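PDB 5Z87: EmGH1 from Erythrobacter marinus, which probably hydrolyses beta-glucosidic bonds as a family 3 glycoside hydrolase, with a TIM-barrel-type N-terminal domain. Local coordinates for residues A[49-54]-A[372-377]; A[121-126]-A[378-383]; A[307-312]-A[342-347]. One frame throughout, in Å; residues are numbered along the deposited sequence.

Interaction 1 of 3, residues A[49-54]-A[372-377]; sequences ALANLM and AAERIL
Leu50, Ala51 and Met54 close on Leu377 in a buried apolar contact at the outer side of the N-terminal TIM-barrel-type domain of this family 3 enzyme. It packs the end of helix 43-51, and the turn after it, against helix 366-382. No hydrogen bond joins the two segments. The backbones come nearest at Ala51 and Glu374, whose CA atoms are 6.3 Å apart; Ala51 offers only a methyl at this point. Leu377 is the centre of the contact: it buries more surface here than any other residue of the pair. Leu50 CD2 touches both of its methyls, Leu377 CD2 at 4.0 Å, the two leucines crossing at about a right angle, while Ala51 and Met54 are met by CD1. That CD1 lies 4.3 Å from CB of Ala51, and it also receives the thioether of Met54. A type I turn from Ala51 to Met54, closed by Met54 N bonding to Ala51 O at 3.1 Å, turns the chain at the helix end, and the Met54 side chain faces helix 366-382. The polar fringe is built round Arg370, earlier on helix 366-382: it salt-bridges Glu374 OE1 through NE and donates a hydrogen bond from NH1 to Asn52 OD1, linking both segments. The salt bridge probably helps keep the Glu374 carboxylate beside Ala51, with OE1 4.3 Å from its CB. Met54 runs alongside Leu377 in the opposite direction, its chain bent at the last torsion (chi3 60°), and SD rests 3.7 Å from Leu377 CD1.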
# COMPACT_ATOMS: atom_id res chain seq x y z
N ALA A 49 -0.27 5.55 47.80
CA ALA A 49 0.00 6.21 49.08
C ALA A 49 0.79 7.51 48.87
O ALA A 49 0.50 8.53 49.51
CB ALA A 49 0.74 5.27 50.02
N LEU A 50 1.76 7.49 47.96
CA LEU A 50 2.55 8.69 47.71
C LEU A 50 1.72 9.75 47.01
O LEU A 50 1.81 10.95 47.34
CB LEU A 50 3.78 8.34 46.89
CG LEU A 50 4.67 9.51 46.45
CD1 LEU A 50 5.15 10.30 47.66
CD2 LEU A 50 5.85 9.04 45.59
N ALA A 51 0.91 9.34 46.03
CA ALA A 51 0.15 10.30 45.25
C ALA A 51 -0.86 11.06 46.12
O ALA A 51 -1.11 12.24 45.88
CB ALA A 51 -0.56 9.58 44.09
N ASN A 52 -1.42 10.39 47.13
CA ASN A 52 -2.33 11.06 48.05
C ASN A 52 -1.66 12.20 48.81
O ASN A 52 -2.36 13.09 49.31
CB ASN A 52 -2.92 10.06 49.04
CG ASN A 52 -3.87 9.08 48.37
OD1 ASN A 52 -4.52 9.41 47.38
ND2 ASN A 52 -3.94 7.85 48.89
N LEU A 53 -0.34 12.22 48.89
CA LEU A 53 0.37 13.27 49.61
C LEU A 53 0.76 14.45 48.74
O LEU A 53 1.22 15.46 49.28
CB LEU A 53 1.62 12.69 50.28
CG LEU A 53 1.42 11.40 51.06
CD1 LEU A 53 2.73 10.92 51.64
CD2 LEU A 53 0.39 11.61 52.15
N MET A 54 0.60 14.37 47.42
CA MET A 54 1.22 15.31 46.50
C MET A 54 0.22 16.36 46.01
O MET A 54 -0.97 16.09 45.91
CB MET A 54 1.82 14.57 45.29
CG MET A 54 2.82 13.50 45.68
SD MET A 54 3.44 12.49 44.33
CE MET A 54 4.22 13.73 43.28
N ALA A 372 -2.35 9.75 35.40
CA ALA A 372 -1.05 9.62 34.74
C ALA A 372 0.09 9.57 35.76
O ALA A 372 0.94 8.67 35.71
CB ALA A 372 -0.87 10.78 33.76
N ALA A 373 0.12 10.52 36.71
CA ALA A 373 1.23 10.56 37.66
C ALA A 373 1.30 9.30 38.52
O ALA A 373 2.39 8.88 38.91
CB ALA A 373 1.13 11.80 38.55
N GLU A 374 0.17 8.65 38.78
CA GLU A 374 0.22 7.47 39.63
C GLU A 374 0.84 6.30 38.88
O GLU A 374 1.61 5.53 39.46
CB GLU A 374 -1.17 7.12 40.16
CG GLU A 374 -1.09 6.06 41.26
CD GLU A 374 -2.43 5.77 41.94
OE1 GLU A 374 -3.19 6.74 42.20
OE2 GLU A 374 -2.70 4.58 42.21
N ARG A 375 0.54 6.16 37.58
CA ARG A 375 1.19 5.14 36.76
C ARG A 375 2.70 5.31 36.77
O ARG A 375 3.45 4.35 36.98
CB ARG A 375 0.66 5.20 35.31
CG ARG A 375 -0.75 4.70 35.14
CD ARG A 375 -1.49 5.45 34.06
NE ARG A 375 -2.77 4.82 33.77
CZ ARG A 375 -3.57 5.17 32.77
NH1 ARG A 375 -3.25 6.15 31.95
NH2 ARG A 375 -4.72 4.52 32.60
N ILE A 376 3.15 6.55 36.54
CA ILE A 376 4.57 6.88 36.55
C ILE A 376 5.21 6.49 37.88
O ILE A 376 6.26 5.84 37.91
CB ILE A 376 4.76 8.38 36.26
CG1 ILE A 376 4.25 8.73 34.87
CG2 ILE A 376 6.23 8.77 36.44
CD1 ILE A 376 5.05 8.06 33.77
N LEU A 377 4.60 6.91 38.99
CA LEU A 377 5.14 6.62 40.31
C LEU A 377 5.21 5.12 40.56
O LEU A 377 6.21 4.62 41.10
CB LEU A 377 4.27 7.29 41.38
CG LEU A 377 4.36 8.81 41.33
CD1 LEU A 377 3.36 9.42 42.30
CD2 LEU A 377 5.78 9.27 41.62

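Interaction 2 of 3, residues A[121-126]-A[378-383]; sequences FGIPAF and AAKFKC
Lys380 and Phe126 carry a buried contact in the TIM-barrel-type domain, where the chain leading into barrel strand 126-129 meets the last turns of helix 366-382. The polar part is one hydrogen bond. Lys380 NZ donates a hydrogen bond to Pro124 O at 3.0 Å, arriving in the carbonyl plane with a C=O...N angle of 150°. The same ammonium group also bonds Gln62 OE1 and Gly90 O, so a buried charge is gripped by three oxygens, two of them from backbone; Gly90 in turn shares a backbone bond with Phe126, next to strand 91-93. The reach is made by the lysine chain: CG lies anti to the carbonyl carbon (chi1 -66°), and everything beyond it is extended, which carries NZ from the helix surface across to the loop. On the way the aliphatic part is lined by apolar atoms. Ile123 crosses it at about a right angle, its CG2 3.8 Å from Lys380 CD, while Lys380 CG comes obliquely upon the Phe126 ring, 3.5 Å from CE2. The third kind of contact gathers round that ring. Ala379 CB touches its rim in the ring plane, 3.8 Å from CZ, so that the helix holds the ring with a methyl at the rim and a methylene obliquely beside it. Further along, Cys383 makes a sulfur-aromatic contact with the edge of the ring rather than its face: SG is 5.1 Å from the Phe126 ring centroid, 89° off the normal, and 3.9 Å from CE1.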
# COMPACT_ATOMS: atom_id res chain seq x y z
N PHE A 121 9.48 14.60 48.38
CA PHE A 121 9.51 13.18 48.73
C PHE A 121 10.70 12.44 48.13
O PHE A 121 10.77 11.21 48.20
CB PHE A 121 8.21 12.51 48.28
CG PHE A 121 6.98 13.23 48.76
CD1 PHE A 121 6.45 12.97 50.02
CD2 PHE A 121 6.39 14.21 47.97
CE1 PHE A 121 5.32 13.65 50.47
CE2 PHE A 121 5.26 14.89 48.41
CZ PHE A 121 4.73 14.61 49.66
N GLY A 122 11.65 13.16 47.54
CA GLY A 122 12.85 12.52 47.02
C GLY A 122 12.64 11.64 45.81
O GLY A 122 13.38 10.67 45.62
N ILE A 123 11.64 11.94 44.97
CA ILE A 123 11.38 11.15 43.77
C ILE A 123 12.52 11.34 42.78
O ILE A 123 12.78 12.48 42.35
CB ILE A 123 10.02 11.53 43.15
CG1 ILE A 123 8.91 11.48 44.20
CG2 ILE A 123 9.71 10.62 41.93
CD1 ILE A 123 7.57 12.11 43.77
N PRO A 124 13.25 10.30 42.42
CA PRO A 124 14.27 10.42 41.37
C PRO A 124 13.62 10.44 39.99
O PRO A 124 12.44 10.13 39.82
CB PRO A 124 15.15 9.18 41.57
CG PRO A 124 14.60 8.47 42.81
CD PRO A 124 13.17 8.91 42.93
N ALA A 125 14.42 10.83 39.01
CA ALA A 125 13.99 10.80 37.62
C ALA A 125 14.12 9.40 37.03
O ALA A 125 15.02 8.63 37.39
CB ALA A 125 14.82 11.78 36.79
N PHE A 126 13.20 9.05 36.13
CA PHE A 126 13.51 8.01 35.15
C PHE A 126 14.62 8.55 34.26
O PHE A 126 14.63 9.72 33.89
CB PHE A 126 12.29 7.64 34.30
CG PHE A 126 11.55 6.41 34.78
CD1 PHE A 126 12.22 5.21 35.00
CD2 PHE A 126 10.19 6.45 35.04
CE1 PHE A 126 11.54 4.08 35.46
CE2 PHE A 126 9.50 5.32 35.50
CZ PHE A 126 10.17 4.14 35.70
N ALA A 378 4.19 4.37 40.14
CA ALA A 378 4.20 2.93 40.37
C ALA A 378 5.34 2.28 39.60
O ALA A 378 6.01 1.37 40.11
CB ALA A 378 2.85 2.32 39.97
N ALA A 379 5.60 2.76 38.38
CA ALA A 379 6.71 2.23 37.61
C ALA A 379 8.03 2.54 38.30
O ALA A 379 8.93 1.68 38.35
CB ALA A 379 6.69 2.79 36.18
N LYS A 380 8.16 3.75 38.85
CA LYS A 380 9.40 4.10 39.54
C LYS A 380 9.64 3.21 40.76
O LYS A 380 10.75 2.72 40.98
CB LYS A 380 9.38 5.58 39.94
CG LYS A 380 9.39 6.51 38.75
CD LYS A 380 9.42 7.98 39.15
CE LYS A 380 9.91 8.81 37.95
NZ LYS A 380 9.92 10.29 38.20
N PHE A 381 8.60 2.97 41.56
CA PHE A 381 8.74 2.04 42.68
C PHE A 381 9.17 0.66 42.19
O PHE A 381 10.15 0.09 42.70
CB PHE A 381 7.42 1.97 43.47
CG PHE A 381 7.22 3.14 44.42
CD1 PHE A 381 8.06 3.33 45.52
CD2 PHE A 381 6.19 4.06 44.21
CE1 PHE A 381 7.89 4.42 46.38
CE2 PHE A 381 6.00 5.14 45.08
CZ PHE A 381 6.86 5.32 46.16
N LYS A 382 8.49 0.14 41.16
CA LYS A 382 8.82 -1.18 40.61
C LYS A 382 10.27 -1.26 40.14
O LYS A 382 10.92 -2.31 40.29
CB LYS A 382 7.86 -1.51 39.46
CG LYS A 382 8.10 -2.89 38.83
CD LYS A 382 6.85 -3.46 38.12
CE LYS A 382 7.11 -4.87 37.60
NZ LYS A 382 5.94 -5.47 36.88
N CYS A 383 10.80 -0.18 39.55
CA CYS A 383 12.18 -0.18 39.10
C CYS A 383 13.17 0.10 40.22
O CYS A 383 14.37 0.16 39.95
CB CYS A 383 12.37 0.83 37.97
SG CYS A 383 11.43 0.36 36.49

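Interaction 3 of 3, residues A[307-312]-A[342-347]; sequences EGYVVS and VDIELA
Val310 and Asp343 begin a run of five hydrogen bonds that sets the segments side by side, with a single parallel bridge at Val311 and Ile344, as in a beta-alpha-beta unit of a TIM-type barrel. Val310 is satisfied at both backbone ends. Its N-H goes to Asp343 OD2 (2.9 Å, 159° at the hydrogen), reaching the carboxylate on its anti side and 27° out of its plane. Its oxygen takes two donors, Ile344 N at 3.1 Å in the carbonyl plane and Asp343 N at 2.9 Å, tilted from it. Further on, Ser312 N meets Ile344 O almost head-on at 3.0 Å, and Ser312 OG, turned between its own N and carbonyl carbon (chi1 83°), accepts Leu346 N at 2.9 Å. Asp343 has two more mates: Arg375 bridges OD1 and Arg301 bridges OD2. With an alanine here the Val310 amide would probably lose its acceptor, and Arg375 and Arg301 the carboxylate they pair with. Glu345 is held by the amides of Val351 and Tyr352. Beside the bridge, the Val311 and Ile344 side chains lie side by side and point the same way, with Ile344 CG2 3.7 Å from Val311 CB. Strand 276-279 flanks strand 309-311, while Ile376 of helix 366-382 covers Tyr309 and Ile344, and helix 293-303 covers Val310 and Val342.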
# COMPACT_ATOMS: atom_id res chain seq x y z
N GLU A 307 -0.95 -1.77 33.38
CA GLU A 307 -0.85 -0.90 34.54
C GLU A 307 0.39 -0.03 34.53
O GLU A 307 0.60 0.75 35.46
CB GLU A 307 -0.92 -1.75 35.82
CG GLU A 307 -2.38 -2.14 36.13
CD GLU A 307 -2.53 -3.26 37.15
OE1 GLU A 307 -1.52 -3.90 37.51
OE2 GLU A 307 -3.67 -3.49 37.59
N GLY A 308 1.19 -0.09 33.47
CA GLY A 308 2.39 0.72 33.36
C GLY A 308 2.10 2.09 32.80
O GLY A 308 0.98 2.61 32.87
N TYR A 309 3.14 2.69 32.21
CA TYR A 309 3.07 4.03 31.66
C TYR A 309 3.07 3.99 30.13
O TYR A 309 3.67 3.11 29.50
CB TYR A 309 4.23 4.90 32.16
CG TYR A 309 5.60 4.41 31.72
CD1 TYR A 309 6.15 4.83 30.51
CD2 TYR A 309 6.33 3.54 32.52
CE1 TYR A 309 7.39 4.39 30.10
CE2 TYR A 309 7.58 3.09 32.11
CZ TYR A 309 8.11 3.52 30.90
OH TYR A 309 9.34 3.07 30.48
N VAL A 310 2.39 4.97 29.55
CA VAL A 310 2.47 5.26 28.13
C VAL A 310 3.31 6.52 27.98
O VAL A 310 2.96 7.58 28.53
CB VAL A 310 1.08 5.44 27.51
CG1 VAL A 310 1.21 6.00 26.10
CG2 VAL A 310 0.33 4.13 27.50
N VAL A 311 4.41 6.42 27.27
CA VAL A 311 5.25 7.57 26.97
C VAL A 311 5.03 7.97 25.52
O VAL A 311 4.81 7.11 24.65
CB VAL A 311 6.74 7.29 27.27
CG1 VAL A 311 7.22 6.03 26.52
CG2 VAL A 311 7.59 8.49 26.93
N SER A 312 5.01 9.27 25.27
CA SER A 312 4.91 9.73 23.90
C SER A 312 6.23 9.50 23.18
O SER A 312 7.30 9.42 23.78
CB SER A 312 4.57 11.22 23.87
OG SER A 312 5.75 11.99 24.03
N VAL A 342 -1.97 8.95 27.11
CA VAL A 342 -0.53 9.21 27.20
C VAL A 342 -0.23 9.78 28.58
O VAL A 342 -0.75 10.83 28.96
CB VAL A 342 -0.07 10.18 26.11
CG1 VAL A 342 1.42 10.44 26.25
CG2 VAL A 342 -0.43 9.66 24.70
N ASP A 343 0.66 9.11 29.33
CA ASP A 343 0.94 9.46 30.71
C ASP A 343 2.11 10.42 30.86
O ASP A 343 2.07 11.31 31.71
CB ASP A 343 1.22 8.20 31.54
CG ASP A 343 0.07 7.22 31.51
OD1 ASP A 343 -1.08 7.68 31.72
OD2 ASP A 343 0.31 6.01 31.29
N ILE A 344 3.17 10.27 30.06
CA ILE A 344 4.35 11.10 30.18
C ILE A 344 4.79 11.55 28.80
O ILE A 344 4.84 10.75 27.86
CB ILE A 344 5.49 10.38 30.94
CG1 ILE A 344 6.75 11.25 30.96
CG2 ILE A 344 5.77 9.03 30.35
CD1 ILE A 344 7.72 10.87 32.07
N GLU A 345 5.09 12.84 28.67
CA GLU A 345 5.41 13.45 27.39
C GLU A 345 6.92 13.52 27.22
O GLU A 345 7.62 14.17 28.00
CB GLU A 345 4.79 14.84 27.29
CG GLU A 345 5.28 15.59 26.09
CD GLU A 345 4.79 17.00 26.08
OE1 GLU A 345 4.37 17.48 25.00
OE2 GLU A 345 4.82 17.63 27.15
N LEU A 346 7.42 12.85 26.19
CA LEU A 346 8.81 12.94 25.78
C LEU A 346 8.94 14.15 24.87
O LEU A 346 8.51 14.12 23.72
CB LEU A 346 9.23 11.65 25.09
CG LEU A 346 10.59 11.67 24.42
CD1 LEU A 346 11.69 11.82 25.46
CD2 LEU A 346 10.76 10.39 23.60
N ALA A 347 9.51 15.24 25.40
CA ALA A 347 9.61 16.48 24.66
C ALA A 347 10.37 17.53 25.45
O ALA A 347 10.38 17.51 26.68
CB ALA A 347 8.22 17.03 24.30

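Helix 366-382 supplies a segment to interactions 1 and 2 and covers interaction 3, so all three gather on one side of the N-terminal domain. All are buried, but they grade inward: interaction 1, with partly exposed residues, is almost wholly apolar and has no hydrogen bond between its segments; interaction 2 adds one charged hydrogen bond beside a single aromatic ring; interaction 3, nearest the chain centre, is a strand pairing in which two side-chain oxygens join the backbone bonds. Leu50 CD1 packs on Phe121 CG (3.6 Å), joining 1 and 2. Ala379 CB reaches Tyr309 CD2 (3.8 Å), joining 2 and 3. The Arg375-Asp343 salt bridge and Ile376 CD1 packing on Ile344 CG2 (3.6 Å) join 1 and 3.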